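Local coordinates for LPS-assembly lipoprotein (Caulobacter crescentus, PDB 4KWY) that probably takes part, as an LptE-like lipoprotein, in assembling lipopolysaccharide at the outer membrane, at residues A[4-9]-A[129-134]; A[24-29]-A[48-53]; A[32-37]-A[125-130]; A[59-64]-A[95-100]. All coordinates share one frame; numbering follows the deposited sequence.

Contact 1 of 4, residues A[4-9]-A[129-134]; sequences AGVESG and DLATWL
Where the short N-terminal helix 5-10 lies against the last turns of the long helix 104-135, Val6 and Gly9 meet Ala131 and Leu134. The axes of segments 5-9 and 129-134 approach to 9.5 Å, with 124° between their directions, so the small helix lies obliquely across the end of the large one. Val6 fits into the step between Ala131 and Leu134, one turn apart. Its CG1 methyl, anti to the backbone N (chi1 172°), rests 3.7 Å from Ala131 O and 4.2 Å from Leu134 CB. CG2 takes the neighbouring side, 3.8 Å from Leu134 O, so much of the valine packs on backbone carbonyls.

This is helix-on-helix packing at one end of the mixed sheet, with Leu10, the next residue of the N-terminal helix, adding apolar cover over Leu130, Ala131 and Leu134. Leu134 reaches back the other way, sliding past Val6 in the opposite sense. Its CD1 lies 3.6 Å from Gly9 C and 3.9 Å from Val6 O, while CD2 is 4.1 Å from Gly9 CA. With no side chain on Gly9, the leucine fork sits directly on the helix backbone. On the sheet side, Leu134 also touches Ile13 and Tyr44.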
loop_
_atom_site.group_PDB
_atom_site.type_symbol
_atom_site.label_atom_id
_atom_site.label_comp_id
_atom_site.label_asym_id
_atom_site.label_seq_id
_atom_site.Cartn_x
_atom_site.Cartn_y
_atom_site.Cartn_z
ATOM N N ALA A 4 3.911 -22.108 0.536
ATOM C CA ALA A 4 5.333 -22.230 0.228
ATOM C C ALA A 4 5.665 -21.631 -1.161
ATOM O O ALA A 4 6.482 -20.710 -1.239
ATOM C CB ALA A 4 5.772 -23.688 0.314
ATOM N N GLY A 5 5.018 -22.138 -2.216
ATOM C CA GLY A 5 5.173 -21.654 -3.587
ATOM C C GLY A 5 4.476 -20.319 -3.801
ATOM O O GLY A 5 4.885 -19.538 -4.668
ATOM N N VAL A 6 3.404 -20.057 -3.003
ATOM C CA VAL A 6 2.618 -18.813 -2.994
ATOM C C VAL A 6 3.475 -17.727 -2.330
ATOM O O VAL A 6 3.583 -16.624 -2.859
ATOM C CB VAL A 6 1.229 -18.990 -2.300
ATOM C CG1 VAL A 6 0.498 -17.653 -2.128
ATOM C CG2 VAL A 6 0.359 -19.989 -3.055
ATOM N N GLU A 7 4.119 -18.066 -1.196
ATOM C CA GLU A 7 5.005 -17.179 -0.433
ATOM C C GLU A 7 6.268 -16.864 -1.255
ATOM O O GLU A 7 6.769 -15.738 -1.198
ATOM C CB GLU A 7 5.355 -17.806 0.935
ATOM C CG GLU A 7 4.184 -17.792 1.912
ATOM C CD GLU A 7 4.135 -18.845 3.003
ATOM O OE1 GLU A 7 4.786 -19.906 2.859
ATOM O OE2 GLU A 7 3.384 -18.629 3.982
ATOM N N SER A 8 6.746 -17.860 -2.045
ATOM C CA SER A 8 7.879 -17.765 -2.981
ATOM C C SER A 8 7.482 -16.884 -4.185
ATOM O O SER A 8 8.326 -16.177 -4.745
ATOM C CB SER A 8 8.297 -19.159 -3.448
ATOM O OG SER A 8 9.143 -19.143 -4.586
ATOM N N GLY A 9 6.206 -16.963 -4.564
ATOM C CA GLY A 9 5.612 -16.191 -5.643
ATOM C C GLY A 9 5.407 -14.747 -5.233
ATOM O O GLY A 9 5.671 -13.834 -6.019
ATOM N N ASP A 129 -5.147 -10.071 -1.691
ATOM C CA ASP A 129 -5.685 -10.126 -3.056
ATOM C C ASP A 129 -4.686 -10.835 -4.033
ATOM O O ASP A 129 -5.098 -11.690 -4.823
ATOM C CB ASP A 129 -6.003 -8.707 -3.518
ATOM C CG ASP A 129 -6.759 -8.598 -4.810
ATOM O OD1 ASP A 129 -6.178 -8.935 -5.863
ATOM O OD2 ASP A 129 -7.899 -8.089 -4.782
ATOM N N LEU A 130 -3.392 -10.518 -3.921
ATOM C CA LEU A 130 -2.327 -11.119 -4.726
ATOM C C LEU A 130 -2.073 -12.577 -4.322
ATOM O O LEU A 130 -1.789 -13.404 -5.199
ATOM C CB LEU A 130 -1.024 -10.339 -4.594
ATOM C CG LEU A 130 -0.957 -8.933 -5.153
ATOM C CD1 LEU A 130 0.303 -8.279 -4.690
ATOM C CD2 LEU A 130 -0.970 -8.909 -6.659
ATOM N N ALA A 131 -2.140 -12.888 -2.994
ATOM C CA ALA A 131 -1.942 -14.254 -2.467
ATOM C C ALA A 131 -3.054 -15.172 -2.942
ATOM O O ALA A 131 -2.788 -16.335 -3.229
ATOM C CB ALA A 131 -1.883 -14.252 -0.953
ATOM N N THR A 132 -4.276 -14.626 -3.077
ATOM C CA THR A 132 -5.476 -15.299 -3.579
ATOM C C THR A 132 -5.284 -15.593 -5.069
ATOM O O THR A 132 -5.655 -16.662 -5.542
ATOM C CB THR A 132 -6.722 -14.417 -3.296
ATOM O OG1 THR A 132 -6.813 -14.183 -1.887
ATOM C CG2 THR A 132 -8.036 -15.044 -3.785
ATOM N N TRP A 133 -4.682 -14.653 -5.790
ATOM C CA TRP A 133 -4.415 -14.759 -7.230
ATOM C C TRP A 133 -3.301 -15.824 -7.522
ATOM O O TRP A 133 -3.511 -16.706 -8.358
ATOM C CB TRP A 133 -4.073 -13.362 -7.773
ATOM C CG TRP A 133 -3.940 -13.315 -9.256
ATOM C CD1 TRP A 133 -4.945 -13.226 -10.173
ATOM C CD2 TRP A 133 -2.718 -13.329 -9.993
ATOM N NE1 TRP A 133 -4.420 -13.198 -11.445
ATOM C CE2 TRP A 133 -3.054 -13.268 -11.364
ATOM C CE3 TRP A 133 -1.364 -13.443 -9.629
ATOM C CZ2 TRP A 133 -2.085 -13.294 -12.369
ATOM C CZ3 TRP A 133 -0.404 -13.470 -10.627
ATOM C CH2 TRP A 133 -0.768 -13.394 -11.975
ATOM N N LEU A 134 -2.171 -15.769 -6.775
ATOM C CA LEU A 134 -1.036 -16.702 -6.822
ATOM C C LEU A 134 -1.389 -18.113 -6.283
ATOM O O LEU A 134 -0.687 -19.080 -6.605
ATOM C CB LEU A 134 0.138 -16.163 -5.996
ATOM C CG LEU A 134 1.078 -15.152 -6.626
ATOM C CD1 LEU A 134 1.866 -14.465 -5.554
ATOM C CD2 LEU A 134 2.037 -15.805 -7.646
#

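Contact 2 of 4, residues A[24-29]-A[48-53]; sequences YLLREQ and LSVNEQ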
loop_
_atom_site.group_PDB
_atom_site.type_symbol
_atom_site.label_atom_id
_atom_site.label_comp_id
_atom_site.label_asym_id
_atom_site.label_seq_id
_atom_site.Cartn_x
_atom_site.Cartn_y
_atom_site.Cartn_z
ATOM N N TYR A 24 5.562 5.752 -1.451
ATOM C CA TYR A 24 6.761 5.385 -0.701
ATOM C C TYR A 24 6.375 4.508 0.486
ATOM O O TYR A 24 6.943 3.438 0.644
ATOM C CB TYR A 24 7.547 6.632 -0.239
ATOM C CG TYR A 24 8.735 6.328 0.657
ATOM C CD1 TYR A 24 9.952 5.901 0.121
ATOM C CD2 TYR A 24 8.647 6.477 2.041
ATOM C CE1 TYR A 24 11.048 5.617 0.943
ATOM C CE2 TYR A 24 9.732 6.189 2.873
ATOM C CZ TYR A 24 10.935 5.769 2.320
ATOM O OH TYR A 24 12.000 5.501 3.153
ATOM N N LEU A 25 5.404 4.948 1.303
ATOM C CA LEU A 25 4.928 4.205 2.474
ATOM C C LEU A 25 4.284 2.873 2.071
ATOM O O LEU A 25 4.587 1.850 2.681
ATOM C CB LEU A 25 3.945 5.035 3.318
ATOM C CG LEU A 25 4.493 6.246 4.108
ATOM C CD1 LEU A 25 3.367 6.971 4.824
ATOM C CD2 LEU A 25 5.550 5.835 5.145
ATOM N N LEU A 26 3.418 2.878 1.041
ATOM C CA LEU A 26 2.752 1.659 0.580
ATOM C C LEU A 26 3.762 0.671 0.034
ATOM O O LEU A 26 3.666 -0.499 0.364
ATOM C CB LEU A 26 1.634 1.949 -0.456
ATOM C CG LEU A 26 0.817 0.734 -0.959
ATOM C CD1 LEU A 26 0.291 -0.106 0.174
ATOM C CD2 LEU A 26 -0.296 1.148 -1.815
ATOM N N ARG A 27 4.729 1.127 -0.775
ATOM C CA ARG A 27 5.778 0.271 -1.361
ATOM C C ARG A 27 6.603 -0.401 -0.254
ATOM O O ARG A 27 6.825 -1.613 -0.307
ATOM C CB ARG A 27 6.687 1.096 -2.288
ATOM C CG ARG A 27 7.623 0.268 -3.179
ATOM C CD ARG A 27 8.918 0.983 -3.580
ATOM N NE ARG A 27 8.728 2.363 -4.052
ATOM C CZ ARG A 27 9.176 3.454 -3.421
ATOM N NH1 ARG A 27 9.857 3.342 -2.283
ATOM N NH2 ARG A 27 8.932 4.663 -3.915
ATOM N N GLU A 28 7.016 0.392 0.759
ATOM C CA GLU A 28 7.777 -0.033 1.934
ATOM C C GLU A 28 6.994 -1.110 2.674
ATOM O O GLU A 28 7.565 -2.150 2.992
ATOM C CB GLU A 28 8.041 1.179 2.850
ATOM C CG GLU A 28 9.215 1.026 3.804
ATOM C CD GLU A 28 9.426 2.170 4.783
ATOM O OE1 GLU A 28 8.429 2.667 5.360
ATOM O OE2 GLU A 28 10.603 2.533 5.012
ATOM N N GLN A 29 5.676 -0.897 2.876
ATOM C CA GLN A 29 4.785 -1.839 3.548
ATOM C C GLN A 29 4.596 -3.110 2.750
ATOM O O GLN A 29 4.532 -4.178 3.345
ATOM C CB GLN A 29 3.416 -1.192 3.827
ATOM C CG GLN A 29 3.361 -0.324 5.090
ATOM C CD GLN A 29 3.821 -1.066 6.315
ATOM O OE1 GLN A 29 3.321 -2.142 6.642
ATOM N NE2 GLN A 29 4.868 -0.571 6.940
ATOM N N LEU A 48 1.955 0.875 -8.413
ATOM C CA LEU A 48 1.014 1.504 -7.505
ATOM C C LEU A 48 0.695 2.916 -7.933
ATOM O O LEU A 48 1.618 3.675 -8.195
ATOM C CB LEU A 48 1.592 1.536 -6.088
ATOM C CG LEU A 48 2.052 0.244 -5.467
ATOM C CD1 LEU A 48 2.720 0.553 -4.157
ATOM C CD2 LEU A 48 0.884 -0.706 -5.239
ATOM N N SER A 49 -0.606 3.275 -7.996
ATOM C CA SER A 49 -1.030 4.650 -8.307
ATOM C C SER A 49 -1.828 5.187 -7.136
ATOM O O SER A 49 -3.041 4.979 -7.027
ATOM C CB SER A 49 -1.821 4.736 -9.606
ATOM O OG SER A 49 -0.997 4.279 -10.655
ATOM N N VAL A 50 -1.114 5.817 -6.218
ATOM C CA VAL A 50 -1.720 6.414 -5.041
ATOM C C VAL A 50 -2.178 7.817 -5.410
ATOM O O VAL A 50 -1.450 8.552 -6.081
ATOM C CB VAL A 50 -0.775 6.428 -3.795
ATOM C CG1 VAL A 50 -1.489 7.024 -2.570
ATOM C CG2 VAL A 50 -0.274 5.019 -3.472
ATOM N N ASN A 51 -3.380 8.202 -4.912
ATOM C CA ASN A 51 -3.896 9.564 -5.018
ATOM C C ASN A 51 -3.184 10.333 -3.902
ATOM O O ASN A 51 -3.605 10.313 -2.740
ATOM C CB ASN A 51 -5.417 9.567 -4.895
ATOM C CG ASN A 51 -6.045 10.908 -5.105
ATOM O OD1 ASN A 51 -5.444 11.963 -4.869
ATOM N ND2 ASN A 51 -7.287 10.895 -5.543
ATOM N N GLU A 52 -2.029 10.892 -4.241
ATOM C CA GLU A 52 -1.111 11.549 -3.311
ATOM C C GLU A 52 -1.655 12.839 -2.700
ATOM O O GLU A 52 -1.319 13.151 -1.544
ATOM C CB GLU A 52 0.230 11.827 -4.002
ATOM C CG GLU A 52 1.009 10.569 -4.353
ATOM C CD GLU A 52 1.561 9.729 -3.217
ATOM O OE1 GLU A 52 1.375 10.104 -2.037
ATOM O OE2 GLU A 52 2.194 8.689 -3.515
ATOM N N GLN A 53 -2.478 13.584 -3.470
ATOM C CA GLN A 53 -3.068 14.812 -2.960
ATOM C C GLN A 53 -4.068 14.463 -1.864
ATOM O O GLN A 53 -3.986 15.065 -0.784
ATOM C CB GLN A 53 -3.682 15.679 -4.069
ATOM C CG GLN A 53 -2.618 16.506 -4.821
ATOM C CD GLN A 53 -3.143 17.752 -5.521
ATOM O OE1 GLN A 53 -4.045 18.455 -5.037
ATOM N NE2 GLN A 53 -2.537 18.096 -6.651
#
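Leu26 and Arg27 lie on helix 24-29, whose axis passes 9.6 Å from that of strand 48-50 at 141°, a little under 40° from exactly antiparallel. At that separation the gap is bridged by side chains, chiefly two leucines. Leu26 sends its CG out anti to the backbone N (chi1 -177°), over the strand, and its branch point meets the end of Leu48: Leu26 CG and Leu48 CD1 are 3.7 Å apart. The two side chains run at a slant to one another. Leu26 CD2 lies against both methyls of Leu48, 3.9 Å from Leu48 CD1 and 4.1 Å from Leu48 CD2, and on another side it reaches Val50, with Leu26 CD2 to Val50 CG2 at 4.2 Å.

Helix and strand are the last two members of a beta-alpha-beta crossover, in which strand 13-17 leads through helix 21-34 to strand 44-50, its parallel neighbour. The contact is thus part of the packing of the crossover helix on the sheet. Leu48 and Val50, two residues apart, both direct their side chains to the helix side. Leu48 CD1 also comes within 4.0 Å of Arg27 N, touching the helix backbone itself, while the side chain of Arg27 lies over Thr15 and Ala17 of the first strand.

Past the strand, Asn51 is the N-cap of helix 52-56, its OD1 accepting from Arg54 N. Glu52 turns back to the crossover helix: OE1 and OE2 accept hydrogen bonds from Gly22 N and Gly23 N, placing a carboxylate at that helix's N-terminal end, where the helix dipole would probably favour its negative charge.

Contact 3 of 4, residues A[32-37]-A[125-130]; sequences DALAHR and KIQLDL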
loop_
_atom_site.group_PDB
_atom_site.type_symbol
_atom_site.label_atom_id
_atom_site.label_comp_id
_atom_site.label_asym_id
_atom_site.label_seq_id
_atom_site.Cartn_x
_atom_site.Cartn_y
_atom_site.Cartn_z
ATOM N N ASP A 32 7.691 -5.395 2.691
ATOM C CA ASP A 32 7.682 -6.096 3.976
ATOM C C ASP A 32 6.683 -7.263 3.965
ATOM O O ASP A 32 7.071 -8.396 4.252
ATOM C CB ASP A 32 7.333 -5.110 5.102
ATOM C CG ASP A 32 8.516 -4.474 5.807
ATOM O OD1 ASP A 32 9.568 -4.267 5.148
ATOM O OD2 ASP A 32 8.378 -4.136 7.004
ATOM N N ALA A 33 5.411 -6.980 3.635
ATOM C CA ALA A 33 4.322 -7.954 3.551
ATOM C C ALA A 33 4.590 -9.047 2.479
ATOM O O ALA A 33 4.309 -10.221 2.720
ATOM C CB ALA A 33 3.012 -7.232 3.256
ATOM N N LEU A 34 5.145 -8.663 1.318
ATOM C CA LEU A 34 5.459 -9.588 0.225
ATOM C C LEU A 34 6.798 -10.313 0.444
ATOM O O LEU A 34 7.005 -11.363 -0.159
ATOM C CB LEU A 34 5.473 -8.869 -1.146
ATOM C CG LEU A 34 4.156 -8.217 -1.631
ATOM C CD1 LEU A 34 4.374 -7.411 -2.892
ATOM C CD2 LEU A 34 3.055 -9.234 -1.841
ATOM N N ALA A 35 7.687 -9.773 1.319
ATOM C CA ALA A 35 9.033 -10.305 1.641
ATOM C C ALA A 35 9.989 -10.254 0.421
ATOM O O ALA A 35 10.925 -11.064 0.318
ATOM C CB ALA A 35 8.951 -11.725 2.202
ATOM N N HIS A 36 9.773 -9.266 -0.476
ATOM C CA HIS A 36 10.624 -9.081 -1.638
ATOM C C HIS A 36 11.917 -8.381 -1.211
ATOM O O HIS A 36 11.898 -7.217 -0.805
ATOM C CB HIS A 36 9.924 -8.325 -2.790
ATOM C CG HIS A 36 10.828 -8.108 -3.983
ATOM N ND1 HIS A 36 11.208 -9.161 -4.804
ATOM C CD2 HIS A 36 11.451 -6.983 -4.407
ATOM C CE1 HIS A 36 12.024 -8.641 -5.708
ATOM N NE2 HIS A 36 12.208 -7.337 -5.507
ATOM N N ARG A 37 13.032 -9.117 -1.280
ATOM C CA ARG A 37 14.350 -8.596 -0.937
ATOM C C ARG A 37 14.868 -7.796 -2.140
ATOM O O ARG A 37 14.759 -8.266 -3.276
ATOM C CB ARG A 37 15.291 -9.751 -0.541
ATOM C CG ARG A 37 16.566 -9.308 0.179
ATOM C CD ARG A 37 17.596 -10.426 0.337
ATOM N NE ARG A 37 17.859 -11.142 -0.916
ATOM C CZ ARG A 37 18.683 -10.721 -1.870
ATOM N NH1 ARG A 37 19.345 -9.579 -1.730
ATOM N NH2 ARG A 37 18.847 -11.436 -2.974
ATOM N N LYS A 125 -4.468 -5.559 2.428
ATOM C CA LYS A 125 -5.580 -5.816 1.490
ATOM C C LYS A 125 -5.078 -6.267 0.097
ATOM O O LYS A 125 -5.642 -7.189 -0.473
ATOM C CB LYS A 125 -6.453 -4.559 1.349
ATOM C CG LYS A 125 -7.441 -4.375 2.475
ATOM C CD LYS A 125 -8.119 -3.046 2.372
ATOM C CE LYS A 125 -9.600 -3.187 2.146
ATOM N NZ LYS A 125 -10.294 -1.871 2.233
ATOM N N ILE A 126 -4.039 -5.609 -0.440
ATOM C CA ILE A 126 -3.426 -5.935 -1.726
ATOM C C ILE A 126 -2.710 -7.336 -1.654
ATOM O O ILE A 126 -2.870 -8.150 -2.571
ATOM C CB ILE A 126 -2.449 -4.798 -2.153
ATOM C CG1 ILE A 126 -3.208 -3.492 -2.429
ATOM C CG2 ILE A 126 -1.592 -5.224 -3.386
ATOM C CD1 ILE A 126 -2.284 -2.269 -2.624
ATOM N N GLN A 127 -1.942 -7.595 -0.549
ATOM C CA GLN A 127 -1.170 -8.822 -0.302
ATOM C C GLN A 127 -2.077 -10.007 -0.267
ATOM O O GLN A 127 -1.703 -11.039 -0.787
ATOM C CB GLN A 127 -0.374 -8.727 1.014
ATOM C CG GLN A 127 0.615 -9.873 1.262
ATOM C CD GLN A 127 0.227 -10.717 2.453
ATOM O OE1 GLN A 127 0.359 -10.306 3.610
ATOM N NE2 GLN A 127 -0.255 -11.921 2.195
ATOM N N LEU A 128 -3.256 -9.866 0.349
ATOM C CA LEU A 128 -4.289 -10.891 0.452
ATOM C C LEU A 128 -4.890 -11.140 -0.930
ATOM O O LEU A 128 -5.078 -12.287 -1.308
ATOM C CB LEU A 128 -5.364 -10.447 1.478
ATOM C CG LEU A 128 -6.735 -11.158 1.421
ATOM C CD1 LEU A 128 -6.676 -12.541 2.061
ATOM C CD2 LEU A 128 -7.841 -10.318 2.033
ATOM N N ASP A 129 -5.147 -10.071 -1.691
ATOM C CA ASP A 129 -5.685 -10.126 -3.056
ATOM C C ASP A 129 -4.686 -10.835 -4.033
ATOM O O ASP A 129 -5.098 -11.690 -4.823
ATOM C CB ASP A 129 -6.003 -8.707 -3.518
ATOM C CG ASP A 129 -6.759 -8.598 -4.810
ATOM O OD1 ASP A 129 -6.178 -8.935 -5.863
ATOM O OD2 ASP A 129 -7.899 -8.089 -4.782
ATOM N N LEU A 130 -3.392 -10.518 -3.921
ATOM C CA LEU A 130 -2.327 -11.119 -4.726
ATOM C C LEU A 130 -2.073 -12.577 -4.322
ATOM O O LEU A 130 -1.789 -13.404 -5.199
ATOM C CB LEU A 130 -1.024 -10.339 -4.594
ATOM C CG LEU A 130 -0.957 -8.933 -5.153
ATOM C CD1 LEU A 130 0.303 -8.279 -4.690
ATOM C CD2 LEU A 130 -0.970 -8.909 -6.659
#
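The carboxamide of Gln127 is turned with one face to Ala33 O, which lies above the group rather than in its plane, 4.1 Å from Gln127 CD. The methyl of Ala33 lies closer to the amide plane, beside both OE1 and CG, with Ala33 CB to Gln127 OE1 at 4.1 Å. These are van der Waals contacts: Gln127 OE1 and Ala33 O, two acceptors, stay 4.0 Å apart. A bend at chi2 (-114°) folds the amide alongside Ala33 and leaves the aliphatic part of the glutamine to pack on its own account.

That aliphatic part meets Leu34. Gln127 CG stands 4.0 Å from Leu34 CD2, the two side chains sliding past each other in opposite directions. The same leucine methyl also touches the next turn of the long helix, with Leu34 CD2 to Leu130 CD1 at 4.1 Å; here the side chains meet at nearly a right angle. Leu34 CD2 thus occupies the groove between residues 127 and 130, three positions apart.

Immediately afterwards the chain leaves helix 21-34 at Ala35, which has positive phi, and His36 ND1 is hydrogen-bonded to Ser11 O. The contact joins the C-terminal end of helix 21-34 to the side of helix 104-135. Strand 13-17 lies beneath, with Ile13 touching both Leu34 and Leu130; Leu10 of helix 5-10 touches the same pair, and Trp76 of strand 67-80 packs under Ile126 and Leu130.

Contact 4 of 4, residues A[59-64]-A[95-100]; sequences VRLDNV and SVTYDS
Leu61 and Thr97 make the apolar part of this surface contact, meeting through methyl groups alone: Leu61 CD1 lies 4.0 Å from Thr97 CG2. The side chains cross at about a right angle. Thr97 has its hydroxyl between the backbone N and the carbonyl carbon (chi1 65°), which sets CG2 anti to the carbonyl carbon and presents this methyl to the leucine. No backbone approaches closely; even the nearest pair of CA atoms, those of Val64 and Asp99, are 8.7 Å apart.

The reason lies in the sheet. Strand 67-80 runs between the two segments and pairs antiparallel with both, exchanging backbone hydrogen bonds with Val59 and Leu61 along one edge and with Val96 and Tyr98 along the other. Leu61 and Thr97 accordingly meet across the middle strand, and Leu61 also lies on Arg67 and Glu69 of that strand. Beyond Leu61 the chain turns back toward strand 67-80, with Val64 N bonded to Asp62 O in a classic gamma turn centred on Asn63.

The mixed contact pairs an apolar group with a charged one. Val64 CG1 sits 4.0 Å from Asp99 OD2, again nearly at right angles, as a methyl packed beside a carboxylate oxygen. Asp99 OD1 forms a salt bridge with Arg67 NE of the central strand, and OD2, the oxygen beside the valine, is hydrogen-bonded as well.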
loop_
_atom_site.group_PDB
_atom_site.type_symbol
_atom_site.label_atom_id
_atom_site.label_comp_id
_atom_site.label_asym_id
_atom_site.label_seq_id
_atom_site.Cartn_x
_atom_site.Cartn_y
_atom_site.Cartn_z
ATOM N N VAL A 59 -8.575 15.246 6.835
ATOM C CA VAL A 59 -9.842 15.975 6.862
ATOM C C VAL A 59 -10.384 16.034 8.276
ATOM O O VAL A 59 -10.675 14.992 8.843
ATOM C CB VAL A 59 -10.854 15.315 5.911
ATOM C CG1 VAL A 59 -12.202 16.016 5.967
ATOM C CG2 VAL A 59 -10.319 15.257 4.492
ATOM N N ARG A 60 -10.550 17.245 8.827
ATOM C CA ARG A 60 -11.076 17.453 10.167
ATOM C C ARG A 60 -12.510 16.924 10.286
ATOM O O ARG A 60 -13.333 17.055 9.369
ATOM C CB ARG A 60 -11.019 18.934 10.531
ATOM C CG ARG A 60 -11.305 19.253 12.003
ATOM C CD ARG A 60 -11.111 20.723 12.292
ATOM N NE ARG A 60 -9.692 21.097 12.353
ATOM C CZ ARG A 60 -8.898 20.893 13.404
ATOM N NH1 ARG A 60 -9.368 20.304 14.501
ATOM N NH2 ARG A 60 -7.625 21.267 13.362
ATOM N N LEU A 61 -12.768 16.269 11.396
ATOM C CA LEU A 61 -14.071 15.712 11.692
ATOM C C LEU A 61 -14.754 16.592 12.730
ATOM O O LEU A 61 -14.105 17.352 13.469
ATOM C CB LEU A 61 -13.979 14.241 12.179
ATOM C CG LEU A 61 -13.261 13.208 11.280
ATOM C CD1 LEU A 61 -13.397 11.834 11.856
ATOM C CD2 LEU A 61 -13.839 13.195 9.849
ATOM N N ASP A 62 -16.081 16.515 12.733
ATOM C CA ASP A 62 -16.957 17.225 13.647
ATOM C C ASP A 62 -16.999 16.443 14.978
ATOM O O ASP A 62 -16.309 15.408 15.107
ATOM C CB ASP A 62 -18.358 17.355 13.005
ATOM C CG ASP A 62 -18.350 17.891 11.585
ATOM O OD1 ASP A 62 -17.893 19.034 11.385
ATOM O OD2 ASP A 62 -18.822 17.173 10.676
ATOM N N ASN A 63 -17.779 16.940 15.962
ATOM C CA ASN A 63 -17.991 16.336 17.277
ATOM C C ASN A 63 -16.685 16.247 18.160
ATOM O O ASN A 63 -16.705 16.731 19.303
ATOM C CB ASN A 63 -18.655 14.959 17.127
ATOM N N VAL A 64 -15.571 15.652 17.638
ATOM C CA VAL A 64 -14.295 15.483 18.369
ATOM C C VAL A 64 -13.226 16.513 17.920
ATOM O O VAL A 64 -12.927 16.634 16.721
ATOM C CB VAL A 64 -13.744 14.030 18.254
ATOM C CG1 VAL A 64 -12.404 13.879 18.977
ATOM C CG2 VAL A 64 -14.752 13.024 18.798
ATOM N N SER A 95 -9.396 3.917 4.830
ATOM C CA SER A 95 -9.605 5.120 5.651
ATOM C C SER A 95 -9.145 4.894 7.062
ATOM O O SER A 95 -9.382 3.835 7.614
ATOM C CB SER A 95 -11.071 5.531 5.668
ATOM O OG SER A 95 -11.324 6.253 4.479
ATOM N N VAL A 96 -8.460 5.889 7.633
ATOM C CA VAL A 96 -8.005 5.900 9.016
ATOM C C VAL A 96 -8.364 7.253 9.638
ATOM O O VAL A 96 -8.593 8.246 8.926
ATOM C CB VAL A 96 -6.489 5.590 9.189
ATOM C CG1 VAL A 96 -6.134 4.220 8.664
ATOM C CG2 VAL A 96 -5.605 6.661 8.558
ATOM N N THR A 97 -8.420 7.278 10.968
ATOM C CA THR A 97 -8.579 8.480 11.751
ATOM C C THR A 97 -7.335 8.615 12.629
ATOM O O THR A 97 -6.646 7.624 12.904
ATOM C CB THR A 97 -9.877 8.520 12.566
ATOM O OG1 THR A 97 -9.864 7.492 13.541
ATOM C CG2 THR A 97 -11.145 8.492 11.701
ATOM N N TYR A 98 -7.009 9.852 13.005
ATOM C CA TYR A 98 -5.935 10.152 13.944
ATOM C C TYR A 98 -6.389 11.285 14.769
ATOM O O TYR A 98 -7.153 12.144 14.302
ATOM C CB TYR A 98 -4.552 10.401 13.307
ATOM C CG TYR A 98 -4.466 11.555 12.335
ATOM C CD1 TYR A 98 -4.135 12.838 12.771
ATOM C CD2 TYR A 98 -4.642 11.353 10.965
ATOM C CE1 TYR A 98 -4.005 13.897 11.870
ATOM C CE2 TYR A 98 -4.535 12.410 10.057
ATOM C CZ TYR A 98 -4.197 13.674 10.511
ATOM O OH TYR A 98 -4.115 14.726 9.638
ATOM N N ASP A 99 -6.002 11.236 16.033
ATOM C CA ASP A 99 -6.379 12.273 16.957
ATOM C C ASP A 99 -5.176 13.182 17.151
ATOM O O ASP A 99 -4.237 12.830 17.862
ATOM C CB ASP A 99 -6.916 11.668 18.270
ATOM C CG ASP A 99 -8.401 11.323 18.235
ATOM O OD1 ASP A 99 -8.846 10.726 17.249
ATOM O OD2 ASP A 99 -9.101 11.619 19.217
ATOM N N SER A 100 -5.189 14.331 16.452
ATOM C CA SER A 100 -4.151 15.373 16.486
ATOM C C SER A 100 -4.042 16.056 17.883
ATOM O O SER A 100 -4.707 15.673 18.855
ATOM C CB SER A 100 -4.416 16.419 15.399
ATOM O OG SER A 100 -3.229 17.048 14.952
#

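In the fold
Contacts 1 and 3 occupy successive turns of helix 104-135, share Asp129 and Leu130, and have centres 9 Å apart; together they place helices 5-10 and 21-34 along the C-terminal half of the long helix. Contact 2 uses helix 21-34 again, 14 Å from contact 3 between centres; the two touch where Leu26 CD2 meets Ile126 CD1 at 4.0 Å. Contact 4 lies at the far end of the same sheet, its centre 35 Å from that of contact 1. Along the chain, contacts 2 and 3 interleave, contact 4 is nested within the loop closed by contact 3, and contact 1 brings the N-terminal helix against the end of helix 104-135 at one end of the elongated alpha+beta domain.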